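Local coordinates for protein UDP-glucose 4-epimerase (Brucella ovis, PDB 4WOK) that probably interconverts UDP-glucose and UDP-galactose by inverting the configuration at C4 of the sugar, using a bound NAD as hydride carrier, at residues G21-H26 / L176-A181; T198-R203 / R231-V236. The protein carries 2 engineered substitutions. One frame throughout, in Å; residues are numbered along the deposited sequence.

From the N terminus, strand 13-17 of the Rossmann sheet leads into helix 22-33, whose first turn opens contact 1. After 149 residues 176-181, which leaves strand 172-177 and enters strand 180-182, returns to that turn around NAD, closing the loop. Contact 2 follows in series: 198-203 begins helix 200-209, and 27 residues later 231-236 comes back against it. The two loops neither nest nor cross, but join in the mixed sheet, where strands 180-182 and 230-235 run parallel and Asn-180 O lies 2.9 Å from Ile-234 N, a probable hydrogen bond. Contact 1 ties the Rossmann helix to the NAD pocket; contact 2 ties zinc-side helix 200-209 to strand 230-235, with helices 269-280 and 319-326 packing on it.

Contact 1. Residues G21-H26 / L176-A181; sequences GFIGSH and LRYFNA. With NAD (nicotinamide-adenine-dinucleotide), chain B.
The hydroxyl Tyr-178 OH is hydrogen-bonded with Ser-125 OG, lies 3.1 Å from the ribose oxygen O4D of NAD, and is met by Ile-23 CD1 at 3.3 Å. With CD1 anti to CA about the CB-CG1 bond (chi2 170°), that methyl is carried out to the ring edge, near the ring plane. The same methyl also packs on Ala-181 CB, at 3.6 Å. Phe-22 adds a looser apolar touch, CE2 to Ala-181 CB, and turns its edge to the phosphate oxygen O2N. Direct burial is small, 153 Å², probably because the cofactor fills much of the gap: Tyr-178 CE2 comes obliquely within 3.4 Å of NAD C4N and C5N. At the helix start the amides of Phe-22 and Ile-23 donate to NAD O2A and O1N, each at 2.9 Å, the first at 174°. Ala-181 N donates to the carboxamide oxygen O7N at 2.9 Å, and Phe-179 O sits 3.2 Å from C4N, the hydride-carrying carbon of nicotinamides. The geometry implies that the helix N terminus would help neutralise the diphosphate, one amide for each phosphate, while the Ala-181 bond, with the cofactor's own O2N near N7N, probably helps hold the carboxamide's rotation and so orient the nicotinamide.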
ATOM      1  N   GLY A  21      -4.645  -7.924  -6.030  1.00 19.59           N
ATOM      2  CA  GLY A  21      -4.258  -7.911  -4.624  1.00 15.60           C
ATOM      3  C   GLY A  21      -5.162  -7.028  -3.775  1.00 20.20           C
ATOM      4  O   GLY A  21      -6.196  -6.553  -4.230  1.00 19.77           O
ATOM      5  N   PHE A  22      -4.758  -6.809  -2.533  1.00 19.71           N
ATOM      6  CA  PHE A  22      -5.556  -6.066  -1.556  1.00 21.89           C
ATOM      7  C   PHE A  22      -5.816  -4.610  -1.998  1.00 26.37           C
ATOM      8  O   PHE A  22      -6.957  -4.218  -2.291  1.00 21.64           O
ATOM      9  CB  PHE A  22      -4.837  -6.129  -0.203  1.00 18.19           C
ATOM     10  CG  PHE A  22      -5.472  -5.300   0.893  1.00 21.38           C
ATOM     11  CD1 PHE A  22      -6.849  -5.301   1.091  1.00 22.59           C
ATOM     12  CD2 PHE A  22      -4.673  -4.557   1.755  1.00 21.00           C
ATOM     13  CE1 PHE A  22      -7.425  -4.535   2.114  1.00 24.10           C
ATOM     14  CE2 PHE A  22      -5.234  -3.805   2.771  1.00 24.93           C
ATOM     15  CZ  PHE A  22      -6.611  -3.794   2.958  1.00 24.88           C
ATOM     16  N   ILE A  23      -4.773  -3.797  -2.070  1.00 22.03           N
ATOM     17  CA  ILE A  23      -4.981  -2.388  -2.415  1.00 19.66           C
ATOM     18  C   ILE A  23      -5.390  -2.210  -3.892  1.00 18.42           C
ATOM     19  O   ILE A  23      -6.196  -1.328  -4.219  1.00 25.60           O
ATOM     20  CB  ILE A  23      -3.706  -1.572  -2.111  1.00 21.54           C
ATOM     21  CG1 ILE A  23      -3.292  -1.792  -0.650  1.00 21.84           C
ATOM     22  CG2 ILE A  23      -3.928  -0.108  -2.351  1.00 20.43           C
ATOM     23  CD1 ILE A  23      -1.916  -1.218  -0.319  1.00 24.11           C
ATOM     24  N   GLY A  24      -4.827  -3.034  -4.772  1.00 17.38           N
ATOM     25  CA  GLY A  24      -5.097  -2.936  -6.205  1.00 17.19           C
ATOM     26  C   GLY A  24      -6.553  -3.245  -6.528  1.00 21.44           C
ATOM     27  O   GLY A  24      -7.154  -2.576  -7.354  1.00 20.79           O
ATOM     28  N   SER A  25      -7.125  -4.262  -5.884  1.00 21.10           N
ATOM     29  CA  SER A  25      -8.517  -4.615  -6.150  1.00 19.12           C
ATOM     30  C   SER A  25      -9.448  -3.519  -5.641  1.00 23.87           C
ATOM     31  O   SER A  25     -10.430  -3.183  -6.313  1.00 22.05           O
ATOM     32  CB  SER A  25      -8.894  -5.972  -5.527  1.00 20.45           C
ATOM     33  OG  SER A  25      -8.761  -5.969  -4.105  1.00 19.58           O
ATOM     34  N   HIS A  26      -9.146  -2.942  -4.475  1.00 20.81           N
ATOM     35  CA  HIS A  26      -9.952  -1.814  -3.992  1.00 26.94           C
ATOM     36  C   HIS A  26      -9.880  -0.622  -4.951  1.00 22.96           C
ATOM     37  O   HIS A  26     -10.859   0.124  -5.134  1.00 25.36           O
ATOM     38  CB  HIS A  26      -9.507  -1.380  -2.594  1.00 22.19           C
ATOM     39  CG  HIS A  26     -10.032  -2.257  -1.497  1.00 26.77           C
ATOM     40  ND1 HIS A  26      -9.448  -3.456  -1.163  1.00 24.64           N
ATOM     41  CD2 HIS A  26     -11.089  -2.100  -0.660  1.00 28.84           C
ATOM     42  CE1 HIS A  26     -10.126  -4.011  -0.166  1.00 30.31           C
ATOM     43  NE2 HIS A  26     -11.124  -3.209   0.154  1.00 32.67           N
ATOM     44  N   LEU A 176       3.462   7.421  -4.565  1.00 26.63           N
ATOM     45  CA  LEU A 176       2.650   7.580  -3.366  1.00 28.35           C
ATOM     46  C   LEU A 176       3.235   6.760  -2.224  1.00 33.87           C
ATOM     47  O   LEU A 176       3.340   5.536  -2.317  1.00 26.68           O
ATOM     48  CB  LEU A 176       1.201   7.171  -3.641  1.00 27.21           C
ATOM     49  CG  LEU A 176       0.466   7.988  -4.711  1.00 29.16           C
ATOM     50  CD1 LEU A 176      -0.895   7.371  -5.014  1.00 32.56           C
ATOM     51  CD2 LEU A 176       0.306   9.459  -4.301  1.00 28.13           C
ATOM     52  N   ARG A 177       3.613   7.453  -1.152  1.00 26.88           N
ATOM     53  CA  ARG A 177       4.277   6.835  -0.013  1.00 30.51           C
ATOM     54  C   ARG A 177       3.321   6.730   1.176  1.00 31.09           C
ATOM     55  O   ARG A 177       2.664   7.704   1.543  1.00 31.01           O
ATOM     56  CB  ARG A 177       5.523   7.643   0.394  1.00 30.93           C
ATOM     57  CG  ARG A 177       6.527   7.899  -0.726  1.00 34.49           C
ATOM     58  CD  ARG A 177       7.653   8.820  -0.247  1.00 33.31           C
ATOM     59  NE  ARG A 177       8.622   9.125  -1.298  1.00 31.17           N
ATOM     60  CZ  ARG A 177       9.291  10.277  -1.378  1.00 35.48           C
ATOM     61  NH1 ARG A 177       9.094  11.227  -0.472  1.00 34.67           N
ATOM     62  NH2 ARG A 177      10.160  10.481  -2.358  1.00 30.43           N
ATOM     63  N   TYR A 178       3.242   5.547   1.776  1.00 28.73           N
ATOM     64  CA  TYR A 178       2.424   5.376   2.974  1.00 32.48           C
ATOM     65  C   TYR A 178       2.971   4.221   3.788  1.00 31.97           C
ATOM     66  O   TYR A 178       3.807   3.451   3.299  1.00 29.53           O
ATOM     67  CB  TYR A 178       0.953   5.146   2.611  1.00 28.26           C
ATOM     68  CG  TYR A 178       0.735   4.081   1.546  1.00 26.25           C
ATOM     69  CD1 TYR A 178       0.863   4.381   0.187  1.00 29.72           C
ATOM     70  CD2 TYR A 178       0.379   2.789   1.903  1.00 26.22           C
ATOM     71  CE1 TYR A 178       0.666   3.414  -0.776  1.00 28.68           C
ATOM     72  CE2 TYR A 178       0.165   1.818   0.951  1.00 25.60           C
ATOM     73  CZ  TYR A 178       0.316   2.132  -0.389  1.00 31.67           C
ATOM     74  OH  TYR A 178       0.112   1.157  -1.341  1.00 28.91           O
ATOM     75  N   PHE A 179       2.506   4.103   5.031  1.00 27.79           N
ATOM     76  CA  PHE A 179       3.026   3.075   5.932  1.00 34.77           C
ATOM     77  C   PHE A 179       2.226   1.767   5.916  1.00 41.08           C
ATOM     78  O   PHE A 179       2.708   0.746   5.417  1.00 41.07           O
ATOM     79  CB  PHE A 179       3.088   3.615   7.367  1.00 36.05           C
ATOM     80  CG  PHE A 179       4.352   4.378   7.676  1.00 34.27           C
ATOM     81  CD1 PHE A 179       5.575   3.716   7.753  1.00 36.06           C
ATOM     82  CD2 PHE A 179       4.321   5.749   7.887  1.00 35.27           C
ATOM     83  CE1 PHE A 179       6.742   4.409   8.042  1.00 38.71           C
ATOM     84  CE2 PHE A 179       5.479   6.449   8.180  1.00 31.04           C
ATOM     85  CZ  PHE A 179       6.694   5.776   8.258  1.00 32.49           C
ATOM     86  N   ASN A 180       1.026   1.790   6.490  1.00 33.57           N
ATOM     87  CA  ASN A 180       0.239   0.575   6.656  1.00 32.14           C
ATOM     88  C   ASN A 180      -1.163   0.681   6.102  1.00 31.50           C
ATOM     89  O   ASN A 180      -1.997   1.411   6.641  1.00 32.52           O
ATOM     90  CB  ASN A 180       0.134   0.187   8.137  1.00 28.67           C
ATOM     91  CG  ASN A 180       1.481  -0.109   8.763  1.00 35.43           C
ATOM     92  OD1 ASN A 180       2.138  -1.088   8.411  1.00 34.18           O
ATOM     93  ND2 ASN A 180       1.887   0.722   9.717  1.00 35.06           N
ATOM     94  N   ALA A 181      -1.427  -0.083   5.050  1.00 27.18           N
ATOM     95  CA  ALA A 181      -2.767  -0.193   4.496  1.00 27.27           C
ATOM     96  C   ALA A 181      -3.630  -1.011   5.437  1.00 27.72           C
ATOM     97  O   ALA A 181      -3.210  -2.061   5.895  1.00 30.42           O
ATOM     98  CB  ALA A 181      -2.727  -0.843   3.136  1.00 25.21           C
TER
HETATM   99  PA  NAD B 400      -0.808  -7.700  -2.306  1.00 18.84           P
HETATM  100  O1A NAD B 400       0.290  -8.745  -2.352  1.00 20.23           O
HETATM  101  O2A NAD B 400      -2.217  -7.979  -1.873  1.00 19.51           O
HETATM  102  O5B NAD B 400      -0.985  -7.201  -3.957  1.00 21.21           O
HETATM  103  C5B NAD B 400       0.198  -7.437  -4.690  1.00 15.40           C
HETATM  104  C4B NAD B 400      -0.301  -7.843  -6.101  1.00 15.82           C
HETATM  105  O4B NAD B 400       0.786  -7.831  -7.036  1.00 18.45           O
HETATM  106  C3B NAD B 400      -0.777  -9.289  -5.918  1.00 16.03           C
HETATM  107  O3B NAD B 400      -2.035  -9.400  -6.536  1.00 16.55           O
HETATM  108  C2B NAD B 400       0.314 -10.098  -6.662  1.00 14.48           C
HETATM  109  O2B NAD B 400      -0.215 -11.233  -7.224  1.00 15.62           O
HETATM  110  C1B NAD B 400       0.743  -9.070  -7.772  1.00 14.01           C
HETATM  111  N9A NAD B 400       2.138  -9.269  -8.208  1.00 15.86           N
HETATM  112  C8A NAD B 400       3.306  -9.393  -7.423  1.00 17.63           C
HETATM  113  N7A NAD B 400       4.411  -9.531  -8.164  1.00 17.63           N
HETATM  114  C5A NAD B 400       3.941  -9.500  -9.483  1.00 20.33           C
HETATM  115  C6A NAD B 400       4.610  -9.606 -10.722  1.00 19.91           C
HETATM  116  N6A NAD B 400       5.973  -9.784 -10.764  1.00 14.20           N
HETATM  117  N1A NAD B 400       3.903  -9.533 -11.874  1.00 18.63           N
HETATM  118  C2A NAD B 400       2.545  -9.366 -11.781  1.00 14.25           C
HETATM  119  N3A NAD B 400       1.768  -9.260 -10.664  1.00 15.49           N
HETATM  120  C4A NAD B 400       2.528  -9.326  -9.527  1.00 15.97           C
HETATM  121  O3  NAD B 400       0.004  -6.524  -1.570  1.00 18.72           O
HETATM  122  PN  NAD B 400      -0.792  -5.146  -1.292  1.00 23.39           P
HETATM  123  O1N NAD B 400      -2.070  -4.870  -2.032  1.00 20.36           O
HETATM  124  O2N NAD B 400      -0.556  -4.895   0.157  1.00 29.35           O
HETATM  125  O5D NAD B 400       0.259  -3.856  -1.759  1.00 34.97           O
HETATM  126  C5D NAD B 400       0.529  -3.853  -3.073  1.00 36.16           C
HETATM  127  C4D NAD B 400       1.356  -2.590  -3.314  1.00 23.04           C
HETATM  128  O4D NAD B 400       1.184  -1.673  -2.158  1.00 21.98           O
HETATM  129  C3D NAD B 400       2.854  -2.957  -3.333  1.00 26.13           C
HETATM  130  O3D NAD B 400       3.450  -2.052  -4.207  1.00 30.12           O
HETATM  131  C2D NAD B 400       3.254  -2.661  -1.884  1.00 32.83           C
HETATM  132  O2D NAD B 400       4.573  -2.327  -1.710  1.00 40.86           O
HETATM  133  C1D NAD B 400       2.462  -1.342  -1.722  1.00 24.26           C
HETATM  134  N1N NAD B 400       2.405  -0.992  -0.214  1.00 25.24           N
HETATM  135  C2N NAD B 400       1.565  -1.758   0.590  1.00 26.59           C
HETATM  136  C3N NAD B 400       1.499  -1.451   1.974  1.00 25.97           C
HETATM  137  C7N NAD B 400       0.597  -2.273   2.856  1.00 31.14           C
HETATM  138  O7N NAD B 400       0.492  -2.010   4.058  1.00 25.78           O
HETATM  139  N7N NAD B 400      -0.105  -3.320   2.291  1.00 20.89           N
HETATM  140  C4N NAD B 400       2.278  -0.410   2.483  1.00 27.60           C
HETATM  141  C5N NAD B 400       3.112   0.334   1.649  1.00 32.73           C
HETATM  142  C6N NAD B 400       3.173   0.031   0.281  1.00 31.50           C

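Contact 2. Residues T198-R203 / R231-V236; sequences THLIPR and RDYIHV. With ZN (zinc ion), chain C.
Tyr-233 reaches obliquely across the first turn of helix 200-209, where Ile-201 and Leu-200 meet different parts of it. The CD1 methyl of Ile-201 approaches the ring at a slant, 3.7 Å from Tyr-233 CD2, and its CG1 lies 4.1 Å from Tyr-233 CE2. An extended Ile-201 chain, with CD1 anti to CA (chi2 -180°), carries that methyl to the tyrosine. Leu-200 deals with the far end of the ring: its CD1 is 3.9 Å from Tyr-233 OH, a van der Waals approach to the oxygen. Consecutive helix residues thus follow the tyrosine along its length, and the 118 Å² buried between the segments comes from these three residues. The backbones stay well separated, the nearest CA atoms, those of Ile-201 and Tyr-233, being 9.4 Å apart, so the joint depends on side-chain reach. Ile-272 of helix 269-280 touches all three residues, and Ile-322 and Ile-323 of helix 319-326 add to the packing around Ile-201.

Just ahead of this turn, His-199 occupies the N-cap position, and its carbonyl O accepts the first-turn bond from Arg-203 N at 3.0 Å. Its ring binds the zinc ion through ND1 at 2.1 Å, while Thr-198 OG1 sits over the centre of one ring face. Glu-192, His-194 and Glu-197 complete the four-residue metal site, and His-194 also hydrogen-bonds to NAD through NE2. At the end of the strand His-235 caps helix 236-251, with ND1 taking the bond from Thr-237 N and NE2 hydrogen-bonded with Thr-325. Such helix-on-strand packing, beside a small sheet built from 180-182 and 230-235, is consistent with the C-terminal, substrate-binding region of extended short-chain dehydrogenase/reductase epimerases.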
ATOM      1  N   THR A 198       0.913 -11.102   7.523  1.00 26.28           N
ATOM      2  CA  THR A 198       1.985 -10.557   8.360  1.00 26.93           C
ATOM      3  C   THR A 198       1.669  -9.170   8.921  1.00 29.58           C
ATOM      4  O   THR A 198       2.455  -8.619   9.686  1.00 27.99           O
ATOM      5  CB  THR A 198       3.315 -10.455   7.575  1.00 31.74           C
ATOM      6  OG1 THR A 198       3.168  -9.504   6.509  1.00 28.11           O
ATOM      7  CG2 THR A 198       3.703 -11.802   6.995  1.00 36.65           C
ATOM      8  N   HIS A 199       0.531  -8.603   8.536  1.00 28.56           N
ATOM      9  CA  HIS A 199       0.223  -7.230   8.923  1.00 27.75           C
ATOM     10  C   HIS A 199      -0.455  -7.213  10.288  1.00 33.39           C
ATOM     11  O   HIS A 199      -1.166  -8.148  10.647  1.00 29.68           O
ATOM     12  CB  HIS A 199      -0.632  -6.558   7.853  1.00 25.33           C
ATOM     13  CG  HIS A 199       0.085  -6.405   6.544  1.00 28.43           C
ATOM     14  ND1 HIS A 199      -0.283  -7.088   5.405  1.00 28.53           N
ATOM     15  CD2 HIS A 199       1.171  -5.668   6.209  1.00 33.90           C
ATOM     16  CE1 HIS A 199       0.544  -6.772   4.419  1.00 30.40           C
ATOM     17  NE2 HIS A 199       1.431  -5.911   4.882  1.00 31.74           N
ATOM     18  N   LEU A 200      -0.214  -6.143  11.035  1.00 34.01           N
ATOM     19  CA  LEU A 200      -0.524  -6.095  12.462  1.00 31.56           C
ATOM     20  C   LEU A 200      -2.021  -6.197  12.770  1.00 33.87           C
ATOM     21  O   LEU A 200      -2.436  -7.035  13.569  1.00 34.27           O
ATOM     22  CB  LEU A 200       0.059  -4.810  13.058  1.00 30.66           C
ATOM     23  CG  LEU A 200       0.074  -4.615  14.576  1.00 37.73           C
ATOM     24  CD1 LEU A 200      -1.245  -4.042  15.060  1.00 41.97           C
ATOM     25  CD2 LEU A 200       0.423  -5.925  15.293  1.00 36.17           C
ATOM     26  N   ILE A 201      -2.834  -5.344  12.154  1.00 29.37           N
ATOM     27  CA  ILE A 201      -4.253  -5.345  12.483  1.00 29.92           C
ATOM     28  C   ILE A 201      -4.943  -6.665  12.087  1.00 30.37           C
ATOM     29  O   ILE A 201      -5.717  -7.221  12.878  1.00 31.54           O
ATOM     30  CB  ILE A 201      -4.963  -4.147  11.849  1.00 29.99           C
ATOM     31  CG1 ILE A 201      -4.412  -2.853  12.456  1.00 35.06           C
ATOM     32  CG2 ILE A 201      -6.449  -4.263  12.068  1.00 33.86           C
ATOM     33  CD1 ILE A 201      -5.032  -1.577  11.916  1.00 37.88           C
ATOM     34  N   PRO A 202      -4.639  -7.198  10.887  1.00 28.63           N
ATOM     35  CA  PRO A 202      -5.143  -8.548  10.614  1.00 27.74           C
ATOM     36  C   PRO A 202      -4.690  -9.614  11.600  1.00 30.69           C
ATOM     37  O   PRO A 202      -5.512 -10.448  11.975  1.00 31.29           O
ATOM     38  CB  PRO A 202      -4.581  -8.841   9.224  1.00 26.51           C
ATOM     39  CG  PRO A 202      -4.603  -7.489   8.566  1.00 26.41           C
ATOM     40  CD  PRO A 202      -4.129  -6.562   9.655  1.00 29.23           C
ATOM     41  N   ARG A 203      -3.422  -9.602  11.997  1.00 28.21           N
ATOM     42  CA  ARG A 203      -2.940 -10.585  12.957  1.00 28.73           C
ATOM     43  C   ARG A 203      -3.661 -10.428  14.298  1.00 30.94           C
ATOM     44  O   ARG A 203      -4.088 -11.413  14.912  1.00 31.23           O
ATOM     45  CB  ARG A 203      -1.426 -10.462  13.133  1.00 30.61           C
ATOM     46  CG  ARG A 203      -0.625 -11.020  11.946  1.00 35.34           C
ATOM     47  CD  ARG A 203       0.881 -10.893  12.158  1.00 40.54           C
ATOM     48  NE  ARG A 203       1.320 -11.511  13.412  1.00 47.90           N
ATOM     49  CZ  ARG A 203       1.913 -10.850  14.406  1.00 53.86           C
ATOM     50  NH1 ARG A 203       2.147  -9.545  14.291  1.00 48.32           N
ATOM     51  NH2 ARG A 203       2.280 -11.492  15.513  1.00 51.50           N
ATOM     52  N   ARG A 231       2.360   3.589  15.254  1.00 36.11           N
ATOM     53  CA  ARG A 231       2.624   3.467  13.814  1.00 35.88           C
ATOM     54  C   ARG A 231       1.485   4.115  13.040  1.00 38.53           C
ATOM     55  O   ARG A 231       0.528   4.626  13.637  1.00 40.64           O
ATOM     56  CB  ARG A 231       2.803   1.997  13.421  1.00 37.61           C
ATOM     57  CG  ARG A 231       3.986   1.300  14.106  1.00 41.40           C
ATOM     58  CD  ARG A 231       5.308   1.760  13.505  1.00 44.43           C
ATOM     59  NE  ARG A 231       6.479   1.095  14.079  1.00 40.70           N
ATOM     60  CZ  ARG A 231       7.217   1.601  15.065  1.00 44.76           C
ATOM     61  NH1 ARG A 231       6.893   2.768  15.602  1.00 42.95           N
ATOM     62  NH2 ARG A 231       8.275   0.938  15.518  1.00 39.86           N
ATOM     63  N   ASP A 232       1.572   4.071  11.714  1.00 33.29           N
ATOM     64  CA  ASP A 232       0.728   4.895  10.855  1.00 35.49           C
ATOM     65  C   ASP A 232      -0.199   4.030  10.020  1.00 37.41           C
ATOM     66  O   ASP A 232       0.268   3.202   9.233  1.00 31.14           O
ATOM     67  CB  ASP A 232       1.612   5.751   9.954  1.00 35.34           C
ATOM     68  CG  ASP A 232       0.867   6.890   9.308  1.00 45.89           C
ATOM     69  OD1 ASP A 232      -0.370   6.976   9.453  1.00 59.03           O
ATOM     70  OD2 ASP A 232       1.534   7.707   8.650  1.00 41.23           O
ATOM     71  N   TYR A 233      -1.502   4.214  10.182  1.00 31.98           N
ATOM     72  CA  TYR A 233      -2.465   3.371   9.475  1.00 39.04           C
ATOM     73  C   TYR A 233      -3.400   4.178   8.589  1.00 39.44           C
ATOM     74  O   TYR A 233      -3.964   5.178   9.016  1.00 32.30           O
ATOM     75  CB  TYR A 233      -3.277   2.543  10.475  1.00 35.40           C
ATOM     76  CG  TYR A 233      -2.389   1.692  11.357  1.00 38.21           C
ATOM     77  CD1 TYR A 233      -1.864   2.199  12.541  1.00 36.05           C
ATOM     78  CD2 TYR A 233      -2.043   0.399  10.987  1.00 34.30           C
ATOM     79  CE1 TYR A 233      -1.033   1.435  13.339  1.00 37.19           C
ATOM     80  CE2 TYR A 233      -1.209  -0.372  11.778  1.00 35.55           C
ATOM     81  CZ  TYR A 233      -0.708   0.153  12.951  1.00 37.33           C
ATOM     82  OH  TYR A 233       0.129  -0.605  13.740  1.00 34.01           O
ATOM     83  N   ILE A 234      -3.567   3.734   7.351  1.00 31.60           N
ATOM     84  CA  ILE A 234      -4.478   4.407   6.435  1.00 30.35           C
ATOM     85  C   ILE A 234      -5.425   3.388   5.806  1.00 31.09           C
ATOM     86  O   ILE A 234      -5.013   2.299   5.397  1.00 29.78           O
ATOM     87  CB  ILE A 234      -3.708   5.199   5.339  1.00 30.01           C
ATOM     88  CG1 ILE A 234      -4.677   5.815   4.326  1.00 32.02           C
ATOM     89  CG2 ILE A 234      -2.686   4.323   4.622  1.00 29.62           C
ATOM     90  CD1 ILE A 234      -4.030   6.870   3.429  1.00 30.83           C
ATOM     91  N   HIS A 235      -6.702   3.744   5.750  1.00 30.28           N
ATOM     92  CA  HIS A 235      -7.723   2.870   5.198  1.00 29.85           C
ATOM     93  C   HIS A 235      -7.506   2.637   3.707  1.00 31.71           C
ATOM     94  O   HIS A 235      -7.222   3.574   2.955  1.00 32.63           O
ATOM     95  CB  HIS A 235      -9.108   3.465   5.446  1.00 30.87           C
ATOM     96  CG  HIS A 235     -10.222   2.482   5.286  1.00 30.70           C
ATOM     97  ND1 HIS A 235     -10.622   2.006   4.057  1.00 30.01           N
ATOM     98  CD2 HIS A 235     -11.014   1.874   6.202  1.00 31.15           C
ATOM     99  CE1 HIS A 235     -11.621   1.156   4.221  1.00 35.25           C
ATOM    100  NE2 HIS A 235     -11.879   1.059   5.514  1.00 32.61           N
ATOM    101  N   VAL A 236      -7.678   1.392   3.281  1.00 28.08           N
ATOM    102  CA  VAL A 236      -7.408   1.009   1.897  1.00 27.18           C
ATOM    103  C   VAL A 236      -8.300   1.756   0.888  1.00 28.09           C
ATOM    104  O   VAL A 236      -7.896   2.013  -0.256  1.00 27.15           O
ATOM    105  CB  VAL A 236      -7.574  -0.516   1.727  1.00 26.38           C
ATOM    106  CG1 VAL A 236      -8.991  -0.944   2.097  1.00 26.91           C
ATOM    107  CG2 VAL A 236      -7.201  -0.958   0.312  1.00 25.48           C
TER
HETATM  108 ZN    ZN C 401      -1.753  -8.472   4.967  1.00 38.56          ZN